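Local coordinates for glyoxalase-like domain protein (Staphylococcus aureus, PDB 3P8A), which is of unknown function but belongs to the glyoxalase-like VOC family, whose known members are often metal-dependent enzymes, at residues V194-K199 with S243-V248; D221-L226 with Y234-D239; L23-I28 with K108-H113; I29-Q34 with E101-G106. One frame throughout, in Å; residues are numbered along the deposited sequence.

Overall arrangement
Contacts 1 and 2 belong to the seven-strand mixed sheet, where strand 189-198 pairs with 234-239 on one side and 244-252 on the other. Contacts 3 and 4 both use strand 24-31 of the eight-strand sheet and follow its pairing with 106-113 outward. Contact 3 is the buried one, its centre about 4 Å from that of the chain; contact 2 lies farther out, at about 17 Å. Contacts 1 and 3 each contain a classic beta bulge. Their side chains meet between the sheets, where Y245 and V194 touch I110. Contact 2 adds a salt bridge and cation-pi stack, whereas contact 4 relies on a loop glutamine and a tyrosine edge.

Contact 1. Residues V194-K199 with S243-V248; sequences VIVKSK and SKYHSV
V196 and Y245 meet on the apolar face of an antiparallel strand pair that contains a classic beta bulge. V196 CG2 lies 3.7 Å from Y245 CD1, and the two side chains run alongside each other. V194 CG1 comes to the edge of the same ring, while V194 CG2 touches V248 CG2 at 4.1 Å. This face packs on strand 106-113, and Y245 OH is hydrogen-bonded to K163 O. At the bulge H246 and S247 both face I195. I195 O accepts two bonds, from H246 N at 2.9 Å and from S247 N at 3.2 Å. Here the H246 CB points toward strand 194-198. The extended K197 chain crosses one face of the imidazole, with K197 CD 3.9 Å from the H246 ring centroid. On the same face of the sheet as K197, S247 OG sits 3.4 Å from I195 CB. The pairing continues to K197 and K244, whose backbones exchange two hydrogen bonds. Beyond it the chain becomes more polar and open. S243 OG also bonds E161, and K199 bends at its third torsion (chi3 -82°), bringing CE back to 3.5 Å from S243 OG. That same S243 OG accepts a hydrogen bond from K199 N at 2.8 Å.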
# COMPACT_ATOMS: atom_id res chain seq x y z
N VAL A 194 7.85 1.44 -6.96
CA VAL A 194 7.66 0.49 -5.88
C VAL A 194 8.33 -0.78 -6.39
O VAL A 194 8.02 -1.26 -7.50
CB VAL A 194 6.17 0.27 -5.48
CG1 VAL A 194 6.03 -0.88 -4.47
CG2 VAL A 194 5.61 1.54 -4.87
N ILE A 195 9.31 -1.24 -5.61
CA ILE A 195 10.05 -2.44 -5.94
C ILE A 195 9.58 -3.61 -5.09
O ILE A 195 9.57 -3.54 -3.85
CB ILE A 195 11.60 -2.24 -5.92
CG1 ILE A 195 12.02 -1.13 -6.91
CG2 ILE A 195 12.29 -3.56 -6.31
CD1 ILE A 195 13.59 -0.90 -7.03
N VAL A 196 9.21 -4.69 -5.79
CA VAL A 196 8.73 -5.92 -5.22
C VAL A 196 9.71 -7.03 -5.60
O VAL A 196 10.12 -7.13 -6.78
CB VAL A 196 7.29 -6.24 -5.75
CG1 VAL A 196 6.79 -7.59 -5.28
CG2 VAL A 196 6.29 -5.14 -5.37
N LYS A 197 10.14 -7.82 -4.60
CA LYS A 197 11.00 -8.96 -4.83
C LYS A 197 10.08 -10.17 -4.85
O LYS A 197 9.21 -10.27 -3.98
CB LYS A 197 12.10 -9.06 -3.75
CG LYS A 197 13.37 -8.36 -4.22
CD LYS A 197 14.46 -8.25 -3.21
CE LYS A 197 15.73 -7.74 -3.87
NZ LYS A 197 16.89 -7.69 -2.94
N SER A 198 10.18 -11.03 -5.87
CA SER A 198 9.31 -12.20 -5.93
C SER A 198 10.06 -13.49 -6.25
O SER A 198 10.88 -13.50 -7.17
CB SER A 198 8.20 -12.00 -6.95
OG SER A 198 7.39 -13.17 -7.00
N LYS A 199 9.70 -14.59 -5.56
CA LYS A 199 10.31 -15.90 -5.85
C LYS A 199 9.65 -16.55 -7.05
O LYS A 199 10.09 -17.60 -7.52
CB LYS A 199 10.23 -16.84 -4.63
CG LYS A 199 11.18 -16.46 -3.51
CD LYS A 199 11.06 -17.43 -2.32
CE LYS A 199 9.90 -17.09 -1.42
NZ LYS A 199 9.88 -18.00 -0.23
N SER A 243 10.22 -13.09 -1.14
CA SER A 243 8.99 -12.61 -1.76
C SER A 243 8.45 -11.49 -0.85
O SER A 243 7.89 -11.77 0.22
CB SER A 243 7.97 -13.72 -1.98
OG SER A 243 8.31 -14.49 -3.12
N LYS A 244 8.65 -10.23 -1.24
CA LYS A 244 8.20 -9.09 -0.43
C LYS A 244 8.20 -7.74 -1.13
O LYS A 244 8.95 -7.52 -2.09
CB LYS A 244 9.03 -9.00 0.89
CG LYS A 244 10.52 -8.72 0.70
CD LYS A 244 11.17 -8.53 2.06
CE LYS A 244 12.52 -7.89 1.98
NZ LYS A 244 13.14 -7.81 3.34
N TYR A 245 7.40 -6.80 -0.59
CA TYR A 245 7.40 -5.39 -0.95
C TYR A 245 8.70 -4.91 -0.32
O TYR A 245 8.87 -4.99 0.90
CB TYR A 245 6.16 -4.69 -0.34
CG TYR A 245 4.90 -5.06 -1.08
CD1 TYR A 245 4.53 -4.40 -2.25
CD2 TYR A 245 4.09 -6.11 -0.63
CE1 TYR A 245 3.39 -4.77 -2.96
CE2 TYR A 245 2.96 -6.51 -1.35
CZ TYR A 245 2.62 -5.83 -2.51
OH TYR A 245 1.51 -6.20 -3.23
N HIS A 246 9.67 -4.58 -1.17
CA HIS A 246 11.04 -4.32 -0.80
C HIS A 246 11.45 -2.87 -0.58
O HIS A 246 12.06 -2.56 0.44
CB HIS A 246 11.95 -5.00 -1.83
CG HIS A 246 13.42 -4.79 -1.63
ND1 HIS A 246 14.14 -5.57 -0.74
CD2 HIS A 246 14.27 -3.97 -2.30
CE1 HIS A 246 15.40 -5.20 -0.89
NE2 HIS A 246 15.53 -4.23 -1.80
N SER A 247 11.18 -2.01 -1.53
CA SER A 247 11.61 -0.63 -1.46
C SER A 247 10.73 0.31 -2.25
O SER A 247 9.95 -0.12 -3.10
CB SER A 247 13.07 -0.51 -1.93
OG SER A 247 13.20 -0.61 -3.34
N VAL A 248 10.84 1.58 -1.94
CA VAL A 248 10.11 2.65 -2.61
C VAL A 248 11.15 3.69 -3.06
O VAL A 248 12.11 3.97 -2.32
CB VAL A 248 8.93 3.21 -1.74
CG1 VAL A 248 9.42 4.02 -0.53
CG2 VAL A 248 7.94 4.02 -2.57

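Contact 2. Residues D221-L226 with Y234-D239; sequences DHYTDL and YFRIED
R236 and D225 form the tight part of this beta hairpin. R236 grips the carboxylate side-on in a salt bridge of two hydrogen bonds. R236 NE reaches D225 OD1 at 2.7 Å, and R236 NH2 reaches D225 OD2 at 2.9 Å. Both oxygens use their syn lone pairs, and the two flat groups are nearly coplanar, 9° apart. Y223 lies against one face of the guanidinium, making a cation-pi stack. R236 CZ is 3.8 Å from the Y223 ring centroid, and the planes are 22° apart. The stack is offset, with Y223 CE1 over the guanidinium. A bend in the arginine chain at chi3 (-68°) lets one group serve both partners: carboxylate at its edge, ring on its face. Edge and face contacts together should restrict how the guanidinium can turn.

On the other face L226 CB packs 4.2 Å from F235 CB. Paired backbone bonds join T224 with I237 and L226 with F235. The far end is looser and more exposed. D239 N donates to H222 O at 2.9 Å, and a water donates to D239 O and weakly to H222 O. The D239 carboxylate turns to R201 in a salt bridge.

Strand 215-219 flanks 223-227, and strand 189-198 flanks 234-239. Helix 201-212 packs on the face bearing T224, L226 and I237, with V205 against T224, L209 against L226 and W208 against I237.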
# COMPACT_ATOMS: atom_id res chain seq x y z
N ASP A 221 16.01 -10.59 -17.84
CA ASP A 221 16.32 -11.78 -17.03
C ASP A 221 16.26 -11.58 -15.54
O ASP A 221 16.30 -12.56 -14.80
CB ASP A 221 17.68 -12.39 -17.42
CG ASP A 221 17.68 -13.11 -18.75
OD1 ASP A 221 16.57 -13.36 -19.31
OD2 ASP A 221 18.77 -13.44 -19.23
N HIS A 222 16.18 -10.32 -15.09
CA HIS A 222 16.19 -9.97 -13.67
C HIS A 222 14.90 -9.37 -13.18
O HIS A 222 14.48 -9.69 -12.07
CB HIS A 222 17.38 -9.03 -13.34
CG HIS A 222 18.75 -9.64 -13.46
ND1 HIS A 222 19.88 -8.95 -13.03
CD2 HIS A 222 19.14 -10.86 -13.92
CE1 HIS A 222 20.90 -9.76 -13.27
NE2 HIS A 222 20.51 -10.91 -13.81
N TYR A 223 14.28 -8.45 -13.95
CA TYR A 223 13.07 -7.77 -13.53
C TYR A 223 12.08 -7.49 -14.67
O TYR A 223 12.44 -7.56 -15.86
CB TYR A 223 13.41 -6.45 -12.78
CG TYR A 223 14.06 -5.37 -13.62
CD1 TYR A 223 13.28 -4.47 -14.35
CD2 TYR A 223 15.44 -5.22 -13.66
CE1 TYR A 223 13.87 -3.50 -15.15
CE2 TYR A 223 16.04 -4.26 -14.45
CZ TYR A 223 15.25 -3.37 -15.17
OH TYR A 223 15.82 -2.41 -15.95
N THR A 224 10.84 -7.18 -14.26
CA THR A 224 9.74 -6.73 -15.11
C THR A 224 9.18 -5.42 -14.52
O THR A 224 8.85 -5.38 -13.33
CB THR A 224 8.63 -7.77 -15.12
OG1 THR A 224 9.18 -8.99 -15.58
CG2 THR A 224 7.43 -7.36 -16.00
N ASP A 225 9.06 -4.36 -15.35
CA ASP A 225 8.46 -3.10 -14.91
C ASP A 225 7.03 -3.04 -15.42
O ASP A 225 6.76 -3.32 -16.60
CB ASP A 225 9.23 -1.89 -15.42
CG ASP A 225 10.54 -1.68 -14.70
OD1 ASP A 225 10.68 -2.20 -13.58
OD2 ASP A 225 11.42 -1.02 -15.28
N LEU A 226 6.11 -2.74 -14.53
CA LEU A 226 4.69 -2.60 -14.85
C LEU A 226 4.22 -1.17 -14.53
O LEU A 226 4.84 -0.49 -13.73
CB LEU A 226 3.88 -3.64 -14.06
CG LEU A 226 4.21 -5.12 -14.32
CD1 LEU A 226 3.32 -6.02 -13.48
CD2 LEU A 226 4.08 -5.47 -15.78
N TYR A 234 5.97 3.47 -11.35
CA TYR A 234 6.40 2.19 -11.90
C TYR A 234 6.34 1.14 -10.81
O TYR A 234 6.51 1.46 -9.64
CB TYR A 234 7.80 2.28 -12.52
CG TYR A 234 7.79 3.13 -13.77
CD1 TYR A 234 7.47 2.57 -15.01
CD2 TYR A 234 7.95 4.51 -13.70
CE1 TYR A 234 7.40 3.35 -16.15
CE2 TYR A 234 7.88 5.30 -14.84
CZ TYR A 234 7.59 4.72 -16.06
OH TYR A 234 7.51 5.48 -17.21
N PHE A 235 6.02 -0.09 -11.20
CA PHE A 235 5.97 -1.26 -10.33
C PHE A 235 7.00 -2.22 -10.85
O PHE A 235 6.83 -2.78 -11.94
CB PHE A 235 4.56 -1.89 -10.29
CG PHE A 235 3.56 -0.91 -9.75
CD1 PHE A 235 3.47 -0.67 -8.37
CD2 PHE A 235 2.80 -0.12 -10.61
CE1 PHE A 235 2.58 0.29 -7.87
CE2 PHE A 235 1.93 0.85 -10.10
CZ PHE A 235 1.82 1.04 -8.73
N ARG A 236 8.11 -2.35 -10.13
CA ARG A 236 9.17 -3.23 -10.54
C ARG A 236 9.09 -4.51 -9.75
O ARG A 236 9.17 -4.47 -8.52
CB ARG A 236 10.56 -2.55 -10.40
CG ARG A 236 11.72 -3.49 -10.78
CD ARG A 236 13.01 -2.75 -10.95
NE ARG A 236 12.94 -1.89 -12.13
CZ ARG A 236 13.93 -1.15 -12.60
NH1 ARG A 236 15.11 -1.13 -11.99
NH2 ARG A 236 13.76 -0.43 -13.70
N ILE A 237 8.89 -5.64 -10.45
CA ILE A 237 8.87 -6.99 -9.87
C ILE A 237 10.20 -7.59 -10.29
O ILE A 237 10.48 -7.71 -11.48
CB ILE A 237 7.68 -7.88 -10.37
CG1 ILE A 237 6.30 -7.13 -10.43
CG2 ILE A 237 7.59 -9.24 -9.63
CD1 ILE A 237 5.75 -6.55 -9.10
N GLU A 238 11.05 -7.89 -9.32
CA GLU A 238 12.34 -8.46 -9.59
C GLU A 238 12.52 -9.80 -8.91
O GLU A 238 11.93 -10.07 -7.86
CB GLU A 238 13.50 -7.49 -9.34
CG GLU A 238 13.65 -6.96 -7.93
CD GLU A 238 14.78 -5.97 -7.75
OE1 GLU A 238 15.27 -5.84 -6.61
OE2 GLU A 238 15.15 -5.29 -8.74
N ASP A 239 13.30 -10.66 -9.55
CA ASP A 239 13.61 -11.98 -9.04
C ASP A 239 14.37 -11.81 -7.72
O ASP A 239 15.21 -10.92 -7.61
CB ASP A 239 14.53 -12.72 -10.03
CG ASP A 239 13.86 -13.09 -11.33
OD1 ASP A 239 12.63 -13.26 -11.34
OD2 ASP A 239 14.58 -13.24 -12.34
O HOH W 1 17.17 -9.78 -9.92

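Contact 3. Residues L23-I28 with K108-H113; sequences LKFDHI and KNICLH
H113, C111 and L112 bury the largest areas here, and each meets segment 23-28 differently. H113 pairs with K24 through two backbone bonds, of which H113 N to K24 O is the shorter at 2.7 Å. Its side chain crosses that of D26 obliquely, bringing H113 CB to 3.7 Å from D26 OD1. The carboxylate and imidazole planes are 20° apart.

C111 sets its CB over one face of the H27 ring, 3.6 Å from the centroid. C111 SG lies oblique to that ring and comes within 3.4 Å of H27 CE1. With chi1 at 177° the sulfur points opposite the backbone N and reaches H27 CE1. The H27 ring is also held at its edge, where H27 ND1 donates to D26 OD2 at 2.7 Å. That bond lies in the ring plane and uses the anti lone pair of the oxygen. Y69 stacks on H27, and D26 OD1 takes a weak hydrogen bond from W170.

The two strands are antiparallel neighbours in the eight-strand mixed sheet of the glyoxalase-like fold. A classic beta bulge interrupts them: D26 and H27 both face C111, and C111 O accepts hydrogen bonds from D26 N and H27 N.

L112 CD2 packs 4.0 Å from F25 CA. Next to it I110 CG2 touches the edge of the F25 ring and also I28 CG1, 3.8 Å away.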
# COMPACT_ATOMS: atom_id res chain seq x y z
N LEU A 23 -7.50 3.37 -12.08
CA LEU A 23 -6.75 3.03 -10.87
C LEU A 23 -5.52 3.89 -10.74
O LEU A 23 -4.82 4.11 -11.73
CB LEU A 23 -6.30 1.54 -10.88
CG LEU A 23 -7.39 0.51 -10.92
CD1 LEU A 23 -6.83 -0.87 -11.03
CD2 LEU A 23 -8.25 0.59 -9.70
N LYS A 24 -5.23 4.33 -9.53
CA LYS A 24 -4.03 5.11 -9.21
C LYS A 24 -3.46 4.58 -7.91
O LYS A 24 -4.18 4.00 -7.11
CB LYS A 24 -4.37 6.60 -9.05
CG LYS A 24 -4.79 7.30 -10.33
CD LYS A 24 -5.19 8.74 -10.03
CE LYS A 24 -5.39 9.55 -11.29
NZ LYS A 24 -5.78 10.95 -10.97
N PHE A 25 -2.16 4.82 -7.68
CA PHE A 25 -1.51 4.42 -6.43
C PHE A 25 -2.07 5.28 -5.28
O PHE A 25 -2.14 6.49 -5.41
CB PHE A 25 0.02 4.63 -6.57
CG PHE A 25 0.79 4.34 -5.31
CD1 PHE A 25 1.10 3.04 -4.95
CD2 PHE A 25 1.18 5.37 -4.46
CE1 PHE A 25 1.78 2.77 -3.76
CE2 PHE A 25 1.85 5.10 -3.27
CZ PHE A 25 2.16 3.81 -2.94
N ASP A 26 -2.50 4.64 -4.17
CA ASP A 26 -2.98 5.41 -3.03
C ASP A 26 -1.96 5.48 -1.91
O ASP A 26 -1.56 6.57 -1.52
CB ASP A 26 -4.32 4.87 -2.49
CG ASP A 26 -5.02 5.91 -1.64
OD1 ASP A 26 -5.48 6.94 -2.20
OD2 ASP A 26 -5.11 5.70 -0.41
N HIS A 27 -1.57 4.33 -1.37
CA HIS A 27 -0.63 4.33 -0.28
C HIS A 27 0.12 3.01 -0.17
O HIS A 27 -0.25 2.04 -0.82
CB HIS A 27 -1.31 4.73 1.07
CG HIS A 27 -2.42 3.83 1.54
ND1 HIS A 27 -3.72 4.00 1.11
CD2 HIS A 27 -2.38 2.82 2.43
CE1 HIS A 27 -4.43 3.11 1.77
NE2 HIS A 27 -3.66 2.35 2.54
N ILE A 28 1.25 3.03 0.56
CA ILE A 28 2.04 1.86 0.86
C ILE A 28 1.98 1.68 2.37
O ILE A 28 2.01 2.67 3.11
CB ILE A 28 3.51 1.93 0.30
CG1 ILE A 28 4.26 0.61 0.56
CG2 ILE A 28 4.30 3.17 0.78
CD1 ILE A 28 5.45 0.37 -0.38
N LYS A 108 4.16 -3.93 3.96
CA LYS A 108 3.19 -5.03 3.96
C LYS A 108 2.44 -5.18 2.64
O LYS A 108 2.20 -6.31 2.18
CB LYS A 108 2.18 -4.87 5.10
CG LYS A 108 2.78 -4.94 6.52
CD LYS A 108 3.22 -6.36 6.95
CE LYS A 108 4.72 -6.55 6.94
NZ LYS A 108 5.09 -8.01 7.00
N ASN A 109 2.02 -4.04 2.06
CA ASN A 109 1.24 -4.03 0.83
C ASN A 109 1.14 -2.63 0.26
O ASN A 109 1.61 -1.66 0.87
CB ASN A 109 -0.20 -4.56 1.10
CG ASN A 109 -0.79 -5.33 -0.06
OD1 ASN A 109 -0.37 -5.21 -1.22
ND2 ASN A 109 -1.76 -6.15 0.24
N ILE A 110 0.50 -2.53 -0.91
CA ILE A 110 0.18 -1.25 -1.55
C ILE A 110 -1.33 -1.26 -1.76
O ILE A 110 -1.96 -2.32 -1.87
CB ILE A 110 0.97 -1.00 -2.86
CG1 ILE A 110 0.76 -2.17 -3.88
CG2 ILE A 110 2.47 -0.76 -2.54
CD1 ILE A 110 1.18 -1.81 -5.32
N CYS A 111 -1.89 -0.08 -1.86
CA CYS A 111 -3.30 0.12 -1.99
C CYS A 111 -3.52 1.02 -3.19
O CYS A 111 -2.85 2.03 -3.34
CB CYS A 111 -3.85 0.75 -0.71
SG CYS A 111 -5.61 1.14 -0.74
N LEU A 112 -4.46 0.63 -4.04
CA LEU A 112 -4.78 1.36 -5.24
C LEU A 112 -6.14 2.06 -5.10
O LEU A 112 -7.13 1.44 -4.70
CB LEU A 112 -4.75 0.43 -6.48
CG LEU A 112 -3.46 -0.40 -6.73
CD1 LEU A 112 -3.63 -1.31 -7.95
CD2 LEU A 112 -2.22 0.52 -6.95
N HIS A 113 -6.17 3.34 -5.45
CA HIS A 113 -7.33 4.22 -5.40
C HIS A 113 -8.30 4.02 -6.60
O HIS A 113 -7.84 3.95 -7.74
CB HIS A 113 -6.79 5.68 -5.37
CG HIS A 113 -7.83 6.72 -5.65
ND1 HIS A 113 -8.56 7.28 -4.63
CD2 HIS A 113 -8.24 7.23 -6.83
CE1 HIS A 113 -9.40 8.12 -5.21
NE2 HIS A 113 -9.26 8.12 -6.54

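Contact 4. Residues I29-Q34 with E101-G106; sequences IHYIDQ and EKYEQG
Y31 turns the edge of its ring to two backbone carbonyls of the loop before strand 106-113. Y31 CE1 lies 3.4 Å from Y103 O, and Y31 CD1 lies 3.4 Å from E104 O. Both oxygens sit near the ring plane, so they meet the polarised C-H edge instead of the electron-rich face. The ring is carried there with CG anti to the backbone N (chi1 165°). The hydroxyl end goes on to the edge of the Y103 ring, where Y31 OH is 3.6 Å from Y103 CD1. The Q105 side chain runs past the same tyrosine, with Q105 CG 3.8 Å from Y31 CE1.

Two backbone bonds join Y31 to G106 as an antiparallel hydrogen-bonded pair. Y31 N donates to G106 O at 2.9 Å, and G106 N donates back to Y31 O. This pair lies where strand 106-113 begins beside strand 24-31. The preceding loop leaves helix 97-100 through a Schellman motif with K102 at positive phi. A type I' beta turn from E101 to E104 overlaps it, with K102 in both.

G106 also lies beside H30, with H30 CD2 3.4 Å from G106 C. The two ring nitrogens of H30 are bonded to Y268 OH and R264 O.

Past the end of strand 24-31, Q105 takes over from the backbone. D33 N donates to Q105 OE1 at 2.8 Å and 168°, a straight bond arriving from above the amide plane. Q105 OE1 also accepts from R264, and Q105 NE2 bonds a buffer molecule probably left from crystallisation.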
# COMPACT_ATOMS: atom_id res chain seq x y z
N ILE A 29 1.87 0.45 2.84
CA ILE A 29 1.79 0.15 4.27
C ILE A 29 3.10 -0.35 4.77
O ILE A 29 3.63 -1.34 4.26
CB ILE A 29 0.66 -0.86 4.59
CG1 ILE A 29 -0.70 -0.33 4.09
CG2 ILE A 29 0.59 -1.17 6.10
CD1 ILE A 29 -1.41 -1.32 3.31
N HIS A 30 3.58 0.30 5.84
CA HIS A 30 4.78 -0.09 6.54
C HIS A 30 4.44 -0.45 8.00
O HIS A 30 4.05 0.43 8.77
CB HIS A 30 5.84 1.02 6.44
CG HIS A 30 7.18 0.69 7.05
ND1 HIS A 30 8.22 1.62 7.05
CD2 HIS A 30 7.61 -0.44 7.67
CE1 HIS A 30 9.23 1.03 7.66
NE2 HIS A 30 8.91 -0.22 8.05
N TYR A 31 4.60 -1.75 8.37
CA TYR A 31 4.38 -2.21 9.74
C TYR A 31 5.60 -1.86 10.60
O TYR A 31 6.70 -2.28 10.28
CB TYR A 31 4.00 -3.72 9.82
CG TYR A 31 4.12 -4.30 11.22
CD1 TYR A 31 4.93 -5.40 11.48
CD2 TYR A 31 3.48 -3.70 12.31
CE1 TYR A 31 5.06 -5.92 12.76
CE2 TYR A 31 3.68 -4.15 13.61
CZ TYR A 31 4.46 -5.28 13.83
OH TYR A 31 4.62 -5.75 15.10
N ILE A 32 5.39 -1.03 11.65
CA ILE A 32 6.43 -0.57 12.58
C ILE A 32 6.01 -0.87 14.01
O ILE A 32 4.99 -0.35 14.46
CB ILE A 32 6.77 0.95 12.37
CG1 ILE A 32 7.49 1.15 11.02
CG2 ILE A 32 7.64 1.50 13.53
CD1 ILE A 32 7.78 2.57 10.64
N ASP A 33 6.79 -1.67 14.73
CA ASP A 33 6.50 -1.97 16.13
C ASP A 33 6.81 -0.71 16.96
O ASP A 33 7.75 -0.01 16.61
CB ASP A 33 7.39 -3.14 16.62
CG ASP A 33 7.28 -3.39 18.11
OD1 ASP A 33 6.17 -3.67 18.58
OD2 ASP A 33 8.32 -3.33 18.79
N GLN A 34 6.03 -0.42 18.03
CA GLN A 34 6.27 0.77 18.87
C GLN A 34 6.24 2.05 18.04
O GLN A 34 7.14 2.90 18.12
CB GLN A 34 7.58 0.65 19.70
CG GLN A 34 7.52 -0.43 20.78
CD GLN A 34 8.86 -0.67 21.43
OE1 GLN A 34 9.69 0.24 21.58
NE2 GLN A 34 9.09 -1.90 21.85
N GLU A 101 2.07 -12.58 8.67
CA GLU A 101 3.47 -12.46 8.31
C GLU A 101 4.41 -12.46 9.54
O GLU A 101 5.51 -11.95 9.48
CB GLU A 101 3.71 -11.31 7.34
CG GLU A 101 2.93 -11.50 6.05
CD GLU A 101 2.75 -10.29 5.17
OE1 GLU A 101 3.69 -9.46 5.08
OE2 GLU A 101 1.68 -10.18 4.53
N LYS A 102 3.95 -13.13 10.63
CA LYS A 102 4.67 -13.42 11.87
C LYS A 102 5.29 -12.20 12.55
O LYS A 102 6.37 -12.32 13.15
CB LYS A 102 5.75 -14.53 11.65
CG LYS A 102 5.28 -15.74 10.81
CD LYS A 102 6.40 -16.71 10.51
CE LYS A 102 5.96 -17.77 9.55
NZ LYS A 102 6.13 -17.36 8.14
N TYR A 103 4.61 -11.02 12.48
CA TYR A 103 5.08 -9.77 13.12
C TYR A 103 6.45 -9.28 12.61
O TYR A 103 7.15 -8.56 13.32
CB TYR A 103 5.02 -9.87 14.67
CG TYR A 103 3.62 -10.02 15.22
CD1 TYR A 103 2.88 -8.91 15.60
CD2 TYR A 103 3.05 -11.28 15.41
CE1 TYR A 103 1.58 -9.03 16.09
CE2 TYR A 103 1.75 -11.42 15.90
CZ TYR A 103 1.02 -10.29 16.24
OH TYR A 103 -0.24 -10.40 16.78
N GLU A 104 6.78 -9.64 11.37
CA GLU A 104 8.00 -9.18 10.70
C GLU A 104 7.71 -7.76 10.22
O GLU A 104 6.74 -7.54 9.49
CB GLU A 104 8.34 -10.08 9.51
CG GLU A 104 8.85 -11.46 9.91
CD GLU A 104 8.78 -12.52 8.81
OE1 GLU A 104 8.74 -12.16 7.61
OE2 GLU A 104 8.78 -13.72 9.17
N GLN A 105 8.52 -6.80 10.65
CA GLN A 105 8.35 -5.39 10.28
C GLN A 105 8.80 -5.14 8.85
O GLN A 105 9.67 -5.84 8.35
CB GLN A 105 9.15 -4.51 11.25
CG GLN A 105 8.65 -4.63 12.67
CD GLN A 105 9.47 -3.79 13.60
OE1 GLN A 105 9.29 -2.58 13.71
NE2 GLN A 105 10.44 -4.41 14.23
N GLY A 106 8.20 -4.13 8.21
CA GLY A 106 8.50 -3.74 6.84
C GLY A 106 7.27 -3.43 6.04
O GLY A 106 6.15 -3.40 6.58